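Local coordinates for putative branched chain amino acid ABC transporter, periplasmic amino acid-binding protein (Brucella ovis, PDB 4XFK), which probably serves as the periplasmic binding component of an amino-acid transport system, of the leucine-binding protein family, at residues A[112-117]-A[131-136]; A[93-98]-A[124-129]; A[118-123]-A[137-142]. The protein carries 1 engineered substitution. All blocks are in the same frame, centred on the assembly; numbering follows the deposited sequence. Where two conformers were deposited one is given.

Interaction 1: A[112-117]-A[131-136]; sequences YLNLGA and HFRFSP. With NA (sodium ion), chain D.
The imidazole of H131 is met edge-on, near its own plane, by CD2 of Y112 and by the side-chain amide of N114. The phenol ring of Y112 carries CB of N114 over one face, toward the rim, and leans at 55° to the imidazole, a tilted pairing in which CD2 of Y112 lies 3.6 Å from CD2 of H131. The F134 ring is approached at its edge by the backbone O of N114 and by CD2 of L113, 3.8 Å from CE2 of F134, while L115 CD2 reaches it obliquely. The guanidinium of R133 receives the carbonyl O of A117 at its edge, NH2 lying 2.8 Å from that oxygen.

Strands 112-114 and 131-133 run parallel at the border of the five-stranded parallel sheet of a periplasmic binding protein lobe, 131-133 being the outermost strand. F132 N bonds to Y112 O, N114 N to F132 O at 2.8 Å, and F134 N to N114 O.

N114 suits its place because its amide both donates and accepts. With CG anti to the backbone N (chi1 168°), the group lies alongside R133; ND2 gives one hydrogen to NE2 of H131 (3.1 Å), within both the ring and amide planes, and the other to A117 O, which therefore accepts from N114 and R133 together. OD1 takes the backbone N-H of G116 in an Asx turn. On an in-plane lone pair, OD1 of N114 also accepts from N of A117, 2.8 Å away. R133 is further held by A119, T123 and Q349, and Y112 OH by Q84. The turn brings the carbonyl of G116 to the sodium ion, 2.3 Å from its O, where Y31, G85 and two waters complete the site.

Interaction 2: A[93-98]-A[124-129]; sequences QITEDV and GSKCHF
T95 on helix 88-104 and H128 in the loop before strand 131-133 meet through a hydrogen bond: NE2 of H128 donates to OG1 of T95 at 2.8 Å, the hydroxyl lying 16° out of the ring plane. With OG1 anti to the backbone N (chi1 -152°), T95 offers its oxygen to the imidazole and its methyl to the lysine, CG2 sitting 4.0 Å from CD of K126. Next to them, the aliphatic stem of K126 crosses E96 at about a right angle, CG of K126 lying 3.6 Å from OE2 of E96. V98 CG1 adds a looser apolar touch to the imidazole.

One shell further out, a water accepts from T95 OG1 and donates to K126 O, tying the helix to the loop backbone. A type I turn from G124 to C127, closed by the bond from C127 N to G124 O, presents K126 to the helix. The charged ends are engaged elsewhere, K126 NZ with E121 and E96 OE1 with R99.

That the T95 hydroxyl gives its hydrogen to the water while accepting from H128 is consistent with a proton on NE2 of the imidazole, whatever the state of its other nitrogen.

Interaction 3: A[118-123]-A[137-142]; sequences EALELT and NAAIRF. Engineered in segment 137-142: R141 (natural residue His). With ACT (acetate ion), chain B.
E118 and R141 are brought together by two differently shaped chains: that of E118 runs extended beyond CG, while R141 bends at chi2 (-71°) and turns its guanidinium to meet the carboxylate. They form a side-on bidentate salt bridge at the start of helix 138-152, whose N-cap is N137. The two planes lie 9° apart; NE of R141 reaches OE1 of E118 and NH2 of R141 reaches OE2 of E118, each pair 2.7 Å apart and almost straight, and both carboxylate oxygens use their syn lone pairs. R141 is an engineered residue, histidine in the natural sequence, so this bridge belongs to the deposited variant; its NH1 binds S265 O.

The backbone of E118 joins the same helix end. Its O accepts from A138 N at 3.0 Å, although the bond is bent (134° at the hydrogen), and thus occupies one of the N-H groups that no earlier turn can satisfy. N137 serves the cap well because a short amide can fold back: OD1 receives I140 N, 3.0 Å away, while ND2 turns to D387. Over this first turn L120 lays its branched tip, CD2 resting 4.0 Å from A139 CB and near A138 CB, an apolar contact with small alanines, whose methyls let the leucine tip come close to the helix.

The backbone N of E118 donates, nearly straight, to OXT of an acetate ion, probably from the crystallisation liquor, 2.9 Å away.

Overall arrangement
Passing along the chain from the N terminus, helix 88-104 supplies the first segment, 93-98; strand 111-114 and the connection 118-123 follow, then the loop 124-129, strand 131-133 and helix 138-152. Interaction 2 closes the path from helix to loop, interaction 1 the path between neighbouring strands, and interaction 3 the path from the connection to the next helix. Each pair crosses along the chain, so none nests in another. They also touch in space: T95 packs on Y112 and H131, its CG2 meets CD2 of L122, and P136 O lies against CG of E118. Together they tie the last two strands of the sheet, the connection between them, helix 88-104 and the start of helix 138-152.

Interaction 1: A[112-117]-A[131-136]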
loop_
_atom_site.group_PDB
_atom_site.type_symbol
_atom_site.label_atom_id
_atom_site.label_comp_id
_atom_site.label_asym_id
_atom_site.label_seq_id
_atom_site.Cartn_x
_atom_site.Cartn_y
_atom_site.Cartn_z
ATOM N N TYR A 112 -9.398 10.242 -7.800
ATOM C CA TYR A 112 -8.838 9.762 -6.545
ATOM C C TYR A 112 -7.719 8.767 -6.881
ATOM O O TYR A 112 -7.972 7.669 -7.393
ATOM C CB TYR A 112 -9.932 9.132 -5.674
ATOM C CG TYR A 112 -9.459 8.402 -4.431
ATOM C CD1 TYR A 112 -8.295 8.781 -3.754
ATOM C CD2 TYR A 112 -10.193 7.329 -3.930
ATOM C CE1 TYR A 112 -7.875 8.087 -2.623
ATOM C CE2 TYR A 112 -9.781 6.645 -2.817
ATOM C CZ TYR A 112 -8.630 7.020 -2.168
ATOM O OH TYR A 112 -8.246 6.305 -1.064
ATOM N N LEU A 113 -6.479 9.182 -6.639
ATOM C CA LEU A 113 -5.334 8.286 -6.761
ATOM C C LEU A 113 -5.071 7.657 -5.407
ATOM O O LEU A 113 -4.580 8.300 -4.476
ATOM C CB LEU A 113 -4.100 9.039 -7.245
ATOM C CG LEU A 113 -4.277 9.877 -8.514
ATOM C CD1 LEU A 113 -2.940 10.491 -8.885
ATOM C CD2 LEU A 113 -4.836 9.060 -9.666
ATOM N N ASN A 114 -5.440 6.392 -5.307
ATOM C CA ASN A 114 -5.291 5.630 -4.087
ATOM C C ASN A 114 -3.910 4.994 -4.090
ATOM O O ASN A 114 -3.631 4.073 -4.848
ATOM C CB ASN A 114 -6.418 4.599 -4.043
ATOM C CG ASN A 114 -6.226 3.553 -2.974
ATOM O OD1 ASN A 114 -5.290 3.618 -2.177
ATOM N ND2 ASN A 114 -7.116 2.560 -2.962
ATOM N N LEU A 115 -3.023 5.522 -3.255
ATOM C CA LEU A 115 -1.644 5.070 -3.267
ATOM C C LEU A 115 -1.338 3.999 -2.234
ATOM O O LEU A 115 -0.172 3.619 -2.078
ATOM C CB LEU A 115 -0.683 6.253 -3.070
ATOM C CG LEU A 115 -0.688 7.337 -4.159
ATOM C CD1 LEU A 115 0.385 8.369 -3.873
ATOM C CD2 LEU A 115 -0.480 6.746 -5.545
ATOM N N GLY A 116 -2.352 3.494 -1.531
ATOM C CA GLY A 116 -2.063 2.463 -0.554
ATOM C C GLY A 116 -3.157 1.961 0.359
ATOM O O GLY A 116 -2.848 1.279 1.339
ATOM N N ALA A 117 -4.416 2.305 0.100
ATOM C CA ALA A 117 -5.511 1.716 0.875
ATOM C C ALA A 117 -5.844 0.382 0.225
ATOM O O ALA A 117 -6.234 0.347 -0.946
ATOM C CB ALA A 117 -6.697 2.633 0.873
ATOM N N HIS A 131 -11.534 6.342 -9.564
ATOM C CA HIS A 131 -10.605 5.794 -8.586
ATOM C C HIS A 131 -9.587 4.901 -9.296
ATOM O O HIS A 131 -9.945 4.102 -10.181
ATOM C CB HIS A 131 -11.346 4.984 -7.511
ATOM C CG HIS A 131 -10.461 4.047 -6.728
ATOM N ND1 HIS A 131 -10.275 2.732 -7.091
ATOM C CD2 HIS A 131 -9.716 4.231 -5.609
ATOM C CE1 HIS A 131 -9.445 2.148 -6.243
ATOM N NE2 HIS A 131 -9.093 3.035 -5.329
ATOM N N PHE A 132 -8.325 5.037 -8.892
ATOM C CA PHE A 132 -7.261 4.155 -9.353
ATOM C C PHE A 132 -6.460 3.710 -8.149
ATOM O O PHE A 132 -6.054 4.555 -7.337
ATOM C CB PHE A 132 -6.319 4.891 -10.309
ATOM C CG PHE A 132 -6.917 5.194 -11.649
ATOM C CD1 PHE A 132 -7.721 6.305 -11.830
ATOM C CD2 PHE A 132 -6.671 4.360 -12.733
ATOM C CE1 PHE A 132 -8.265 6.586 -13.072
ATOM C CE2 PHE A 132 -7.199 4.643 -13.976
ATOM C CZ PHE A 132 -8.001 5.754 -14.150
ATOM N N ARG A 133 -6.206 2.409 -8.044
ATOM C CA ARG A 133 -5.360 1.886 -6.972
ATOM C C ARG A 133 -3.990 1.480 -7.507
ATOM O O ARG A 133 -3.884 0.681 -8.448
ATOM C CB ARG A 133 -6.011 0.704 -6.240
ATOM C CG ARG A 133 -5.018 -0.012 -5.332
ATOM C CD ARG A 133 -5.638 -0.678 -4.123
ATOM N NE ARG A 133 -6.611 -1.707 -4.464
ATOM C CZ ARG A 133 -7.522 -2.133 -3.603
ATOM N NH1 ARG A 133 -8.390 -3.074 -3.953
ATOM N NH2 ARG A 133 -7.566 -1.592 -2.393
ATOM N N PHE A 134 -2.949 2.039 -6.899
ATOM C CA PHE A 134 -1.572 1.830 -7.353
ATOM C C PHE A 134 -0.773 0.866 -6.484
ATOM O O PHE A 134 0.369 0.512 -6.804
ATOM C CB PHE A 134 -0.855 3.180 -7.472
ATOM C CG PHE A 134 -1.462 4.071 -8.514
ATOM C CD1 PHE A 134 -1.045 4.005 -9.834
ATOM C CD2 PHE A 134 -2.481 4.946 -8.179
ATOM C CE1 PHE A 134 -1.603 4.836 -10.795
ATOM C CE2 PHE A 134 -3.059 5.763 -9.135
ATOM C CZ PHE A 134 -2.614 5.707 -10.445
ATOM N N SER A 135 -1.399 0.423 -5.402
ATOM C CA SER A 135 -0.754 -0.416 -4.406
ATOM C C SER A 135 -1.273 -1.851 -4.486
ATOM O O SER A 135 -2.201 -2.149 -5.247
ATOM C CB SER A 135 -1.072 0.147 -3.022
ATOM O OG SER A 135 -2.459 0.021 -2.763
ATOM N N PRO A 136 -0.685 -2.759 -3.688
ATOM C CA PRO A 136 -1.345 -4.063 -3.533
ATOM C C PRO A 136 -2.717 -3.935 -2.875
ATOM O O PRO A 136 -3.162 -2.855 -2.460
ATOM C CB PRO A 136 -0.392 -4.840 -2.614
ATOM C CG PRO A 136 0.945 -4.173 -2.826
ATOM C CD PRO A 136 0.618 -2.716 -3.002
HETATM NA NA NA D . -1.681 2.132 3.096
HETATM O O HOH W 1 -0.610 0.136 3.154
HETATM O O HOH W 2 -1.585 2.297 5.309
#

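Interaction 2: A[93-98]-A[124-129]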
loop_
_atom_site.group_PDB
_atom_site.type_symbol
_atom_site.label_atom_id
_atom_site.label_comp_id
_atom_site.label_asym_id
_atom_site.label_seq_id
_atom_site.Cartn_x
_atom_site.Cartn_y
_atom_site.Cartn_z
ATOM N N GLN A 93 -14.537 6.195 2.500
ATOM C CA GLN A 93 -15.257 7.459 2.517
ATOM C C GLN A 93 -14.850 8.343 1.339
ATOM O O GLN A 93 -15.711 8.896 0.640
ATOM C CB GLN A 93 -14.992 8.191 3.832
ATOM C CG GLN A 93 -15.855 9.413 4.023
ATOM C CD GLN A 93 -17.322 9.056 4.159
ATOM O OE1 GLN A 93 -17.680 8.091 4.841
ATOM N NE2 GLN A 93 -18.180 9.829 3.510
ATOM N N ILE A 94 -13.544 8.502 1.126
ATOM C CA ILE A 94 -13.059 9.359 0.045
ATOM C C ILE A 94 -13.591 8.889 -1.301
ATOM O O ILE A 94 -14.103 9.685 -2.093
ATOM C CB ILE A 94 -11.510 9.424 0.001
ATOM C CG1 ILE A 94 -10.973 10.165 1.227
ATOM C CG2 ILE A 94 -11.027 10.120 -1.281
ATOM C CD1 ILE A 94 -9.461 10.239 1.271
ATOM N N THR A 95 -13.491 7.589 -1.557
ATOM C CA THR A 95 -13.884 7.095 -2.862
ATOM C C THR A 95 -15.371 7.334 -3.145
ATOM O O THR A 95 -15.741 7.696 -4.266
ATOM C CB THR A 95 -13.471 5.624 -3.084
ATOM O OG1 THR A 95 -13.277 5.421 -4.484
ATOM C CG2 THR A 95 -14.514 4.626 -2.563
ATOM N N GLU A 96 -16.209 7.184 -2.121
ATOM C CA GLU A 96 -17.644 7.379 -2.291
ATOM C C GLU A 96 -17.991 8.852 -2.459
ATOM O O GLU A 96 -18.813 9.210 -3.307
ATOM C CB GLU A 96 -18.431 6.766 -1.131
ATOM C CG GLU A 96 -18.591 5.261 -1.237
ATOM C CD GLU A 96 -19.231 4.841 -2.548
ATOM O OE1 GLU A 96 -20.339 5.331 -2.859
ATOM O OE2 GLU A 96 -18.621 4.028 -3.272
ATOM N N ASP A 97 -17.352 9.709 -1.670
ATOM C CA ASP A 97 -17.583 11.144 -1.800
ATOM C C ASP A 97 -17.149 11.663 -3.172
ATOM O O ASP A 97 -17.840 12.495 -3.772
ATOM C CB ASP A 97 -16.884 11.921 -0.685
ATOM C CG ASP A 97 -17.532 11.703 0.671
ATOM O OD1 ASP A 97 -18.662 11.168 0.719
ATOM O OD2 ASP A 97 -16.909 12.056 1.691
ATOM N N VAL A 98 -16.023 11.163 -3.677
ATOM C CA VAL A 98 -15.567 11.542 -5.011
ATOM C C VAL A 98 -16.529 11.026 -6.090
ATOM O O VAL A 98 -16.901 11.760 -7.011
ATOM C CB VAL A 98 -14.123 11.072 -5.280
ATOM C CG1 VAL A 98 -13.792 11.210 -6.758
ATOM C CG2 VAL A 98 -13.153 11.872 -4.406
ATOM N N GLY A 124 -13.478 -3.520 -6.042
ATOM C CA GLY A 124 -14.567 -4.479 -6.142
ATOM C C GLY A 124 -15.895 -3.753 -6.104
ATOM O O GLY A 124 -16.229 -3.018 -7.035
ATOM N N SER A 125 -16.647 -3.928 -5.019
ATOM C CA SER A 125 -17.985 -3.348 -4.914
ATOM C C SER A 125 -18.018 -1.818 -4.982
ATOM O O SER A 125 -19.046 -1.240 -5.353
ATOM C CB SER A 125 -18.684 -3.827 -3.640
ATOM O OG SER A 125 -18.019 -3.336 -2.490
ATOM N N LYS A 126 -16.904 -1.167 -4.643
ATOM C CA LYS A 126 -16.828 0.295 -4.689
ATOM C C LYS A 126 -16.006 0.817 -5.865
ATOM O O LYS A 126 -15.695 2.001 -5.929
ATOM C CB LYS A 126 -16.266 0.862 -3.382
ATOM C CG LYS A 126 -17.240 0.824 -2.219
ATOM C CD LYS A 126 -16.713 1.641 -1.045
ATOM C CE LYS A 126 -17.759 1.763 0.051
ATOM N NZ LYS A 126 -18.207 0.425 0.519
ATOM N N CYS A 127 -15.646 -0.061 -6.791
ATOM C CA CYS A 127 -14.908 0.309 -7.996
ATOM C C CYS A 127 -15.652 1.376 -8.793
ATOM O O CYS A 127 -16.866 1.256 -8.988
ATOM C CB CYS A 127 -14.722 -0.949 -8.854
ATOM S SG CYS A 127 -14.075 -0.696 -10.502
ATOM N N HIS A 128 -14.947 2.405 -9.256
ATOM C CA HIS A 128 -15.521 3.355 -10.204
ATOM C C HIS A 128 -14.408 3.967 -11.037
ATOM O O HIS A 128 -13.217 3.814 -10.726
ATOM C CB HIS A 128 -16.381 4.427 -9.523
ATOM C CG HIS A 128 -15.629 5.299 -8.565
ATOM N ND1 HIS A 128 -15.135 6.543 -8.908
ATOM C CD2 HIS A 128 -15.291 5.103 -7.270
ATOM C CE1 HIS A 128 -14.529 7.072 -7.860
ATOM N NE2 HIS A 128 -14.609 6.219 -6.852
ATOM N N PHE A 129 -14.800 4.642 -12.108
ATOM C CA PHE A 129 -13.855 5.056 -13.133
ATOM C C PHE A 129 -12.819 6.058 -12.628
ATOM O O PHE A 129 -11.694 6.082 -13.108
ATOM C CB PHE A 129 -14.608 5.620 -14.339
ATOM C CG PHE A 129 -13.714 6.033 -15.472
ATOM C CD1 PHE A 129 -13.181 5.092 -16.340
ATOM C CD2 PHE A 129 -13.416 7.367 -15.676
ATOM C CE1 PHE A 129 -12.356 5.481 -17.391
ATOM C CE2 PHE A 129 -12.603 7.766 -16.723
ATOM C CZ PHE A 129 -12.065 6.822 -17.580
HETATM O O HOH W 3 -13.155 2.823 -5.169
#

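Interaction 3: A[118-123]-A[137-142]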
loop_
_atom_site.group_PDB
_atom_site.type_symbol
_atom_site.label_atom_id
_atom_site.label_comp_id
_atom_site.label_asym_id
_atom_site.label_seq_id
_atom_site.Cartn_x
_atom_site.Cartn_y
_atom_site.Cartn_z
ATOM N N GLU A 118 -5.672 -0.703 0.983
ATOM C CA GLU A 118 -5.545 -2.036 0.388
ATOM C C GLU A 118 -6.771 -2.957 0.519
ATOM O O GLU A 118 -6.735 -4.111 0.083
ATOM C CB GLU A 118 -4.251 -2.715 0.884
ATOM C CG GLU A 118 -3.019 -1.822 0.647
ATOM C CD GLU A 118 -1.687 -2.544 0.716
ATOM O OE1 GLU A 118 -1.640 -3.787 0.551
ATOM O OE2 GLU A 118 -0.674 -1.842 0.924
ATOM N N ALA A 119 -7.861 -2.447 1.089
ATOM C CA ALA A 119 -9.085 -3.250 1.207
ATOM C C ALA A 119 -9.658 -3.630 -0.161
ATOM O O ALA A 119 -9.639 -2.841 -1.104
ATOM C CB ALA A 119 -10.121 -2.513 2.023
ATOM N N LEU A 120 -10.189 -4.842 -0.258
ATOM C CA LEU A 120 -10.681 -5.355 -1.532
ATOM C C LEU A 120 -11.739 -4.488 -2.210
ATOM O O LEU A 120 -11.715 -4.331 -3.426
ATOM C CB LEU A 120 -11.244 -6.766 -1.340
ATOM C CG LEU A 120 -10.205 -7.803 -0.936
ATOM C CD1 LEU A 120 -10.877 -9.120 -0.611
ATOM C CD2 LEU A 120 -9.182 -7.978 -2.034
ATOM N N GLU A 121 -12.666 -3.936 -1.433
ATOM C CA GLU A 121 -13.826 -3.254 -2.000
ATOM C C GLU A 121 -13.470 -2.100 -2.934
ATOM O O GLU A 121 -14.247 -1.766 -3.836
ATOM C CB GLU A 121 -14.762 -2.752 -0.893
ATOM C CG GLU A 121 -14.164 -1.661 -0.005
ATOM C CD GLU A 121 -15.158 -1.107 1.000
ATOM O OE1 GLU A 121 -16.314 -1.575 1.016
ATOM O OE2 GLU A 121 -14.790 -0.187 1.766
ATOM N N LEU A 122 -12.304 -1.486 -2.733
ATOM C CA LEU A 122 -11.942 -0.307 -3.514
ATOM C C LEU A 122 -11.801 -0.605 -5.014
ATOM O O LEU A 122 -11.990 0.283 -5.844
ATOM C CB LEU A 122 -10.703 0.369 -2.923
ATOM C CG LEU A 122 -10.937 0.793 -1.465
ATOM C CD1 LEU A 122 -9.636 1.132 -0.791
ATOM C CD2 LEU A 122 -11.907 1.972 -1.386
ATOM N N THR A 123 -11.509 -1.859 -5.360
ATOM C CA THR A 123 -11.518 -2.273 -6.760
ATOM C C THR A 123 -12.566 -3.364 -6.997
ATOM O O THR A 123 -12.542 -4.047 -8.029
ATOM C CB THR A 123 -10.143 -2.781 -7.226
ATOM O OG1 THR A 123 -9.670 -3.790 -6.326
ATOM C CG2 THR A 123 -9.136 -1.636 -7.279
ATOM N N ASN A 137 -3.396 -5.070 -2.813
ATOM C CA ASN A 137 -4.617 -5.209 -2.036
ATOM C C ASN A 137 -4.494 -6.489 -1.207
ATOM O O ASN A 137 -3.492 -7.208 -1.325
ATOM C CB ASN A 137 -5.853 -5.200 -2.948
ATOM C CG ASN A 137 -5.840 -6.327 -3.955
ATOM O OD1 ASN A 137 -5.615 -7.486 -3.600
ATOM N ND2 ASN A 137 -6.065 -5.992 -5.225
ATOM N N ALA A 138 -5.490 -6.784 -0.381
ATOM C CA ALA A 138 -5.388 -7.929 0.521
ATOM C C ALA A 138 -5.110 -9.237 -0.211
ATOM O O ALA A 138 -4.347 -10.074 0.268
ATOM C CB ALA A 138 -6.655 -8.059 1.355
ATOM N N ALA A 139 -5.736 -9.407 -1.367
ATOM C CA ALA A 139 -5.575 -10.642 -2.131
ATOM C C ALA A 139 -4.152 -10.787 -2.656
ATOM O O ALA A 139 -3.538 -11.847 -2.540
ATOM C CB ALA A 139 -6.588 -10.709 -3.274
ATOM N N ILE A 140 -3.623 -9.713 -3.227
ATOM C CA ILE A 140 -2.267 -9.745 -3.748
ATOM C C ILE A 140 -1.256 -9.977 -2.616
ATOM O O ILE A 140 -0.356 -10.815 -2.741
ATOM C CB ILE A 140 -1.931 -8.440 -4.503
ATOM C CG1 ILE A 140 -2.858 -8.267 -5.720
ATOM C CG2 ILE A 140 -0.461 -8.413 -4.895
ATOM C CD1 ILE A 140 -2.747 -6.900 -6.395
ATOM N N ARG A 141 -1.400 -9.233 -1.517
ATOM C CA ARG A 141 -0.487 -9.375 -0.385
ATOM C C ARG A 141 -0.417 -10.819 0.112
ATOM O O ARG A 141 0.669 -11.383 0.294
ATOM C CB ARG A 141 -0.917 -8.492 0.791
ATOM C CG ARG A 141 -0.739 -6.993 0.603
ATOM C CD ARG A 141 0.703 -6.534 0.609
ATOM N NE ARG A 141 0.733 -5.076 0.677
ATOM C CZ ARG A 141 1.841 -4.342 0.710
ATOM N NH1 ARG A 141 3.033 -4.923 0.705
ATOM N NH2 ARG A 141 1.755 -3.019 0.744
ATOM N N PHE A 142 -1.581 -11.415 0.357
ATOM C CA PHE A 142 -1.593 -12.664 1.107
ATOM C C PHE A 142 -1.468 -13.922 0.274
ATOM O O PHE A 142 -0.944 -14.920 0.753
ATOM C CB PHE A 142 -2.661 -12.657 2.209
ATOM C CG PHE A 142 -2.260 -11.758 3.328
ATOM C CD1 PHE A 142 -1.442 -12.232 4.348
ATOM C CD2 PHE A 142 -2.553 -10.400 3.279
ATOM C CE1 PHE A 142 -0.985 -11.387 5.340
ATOM C CE2 PHE A 142 -2.089 -9.539 4.270
ATOM C CZ PHE A 142 -1.293 -10.030 5.289
HETATM C C ACT B . -5.297 -0.220 5.043
HETATM O O ACT B . -6.187 0.187 5.826
HETATM O OXT ACT B . -5.541 -0.123 3.818
HETATM C CH3 ACT B . -4.012 -0.785 5.562
#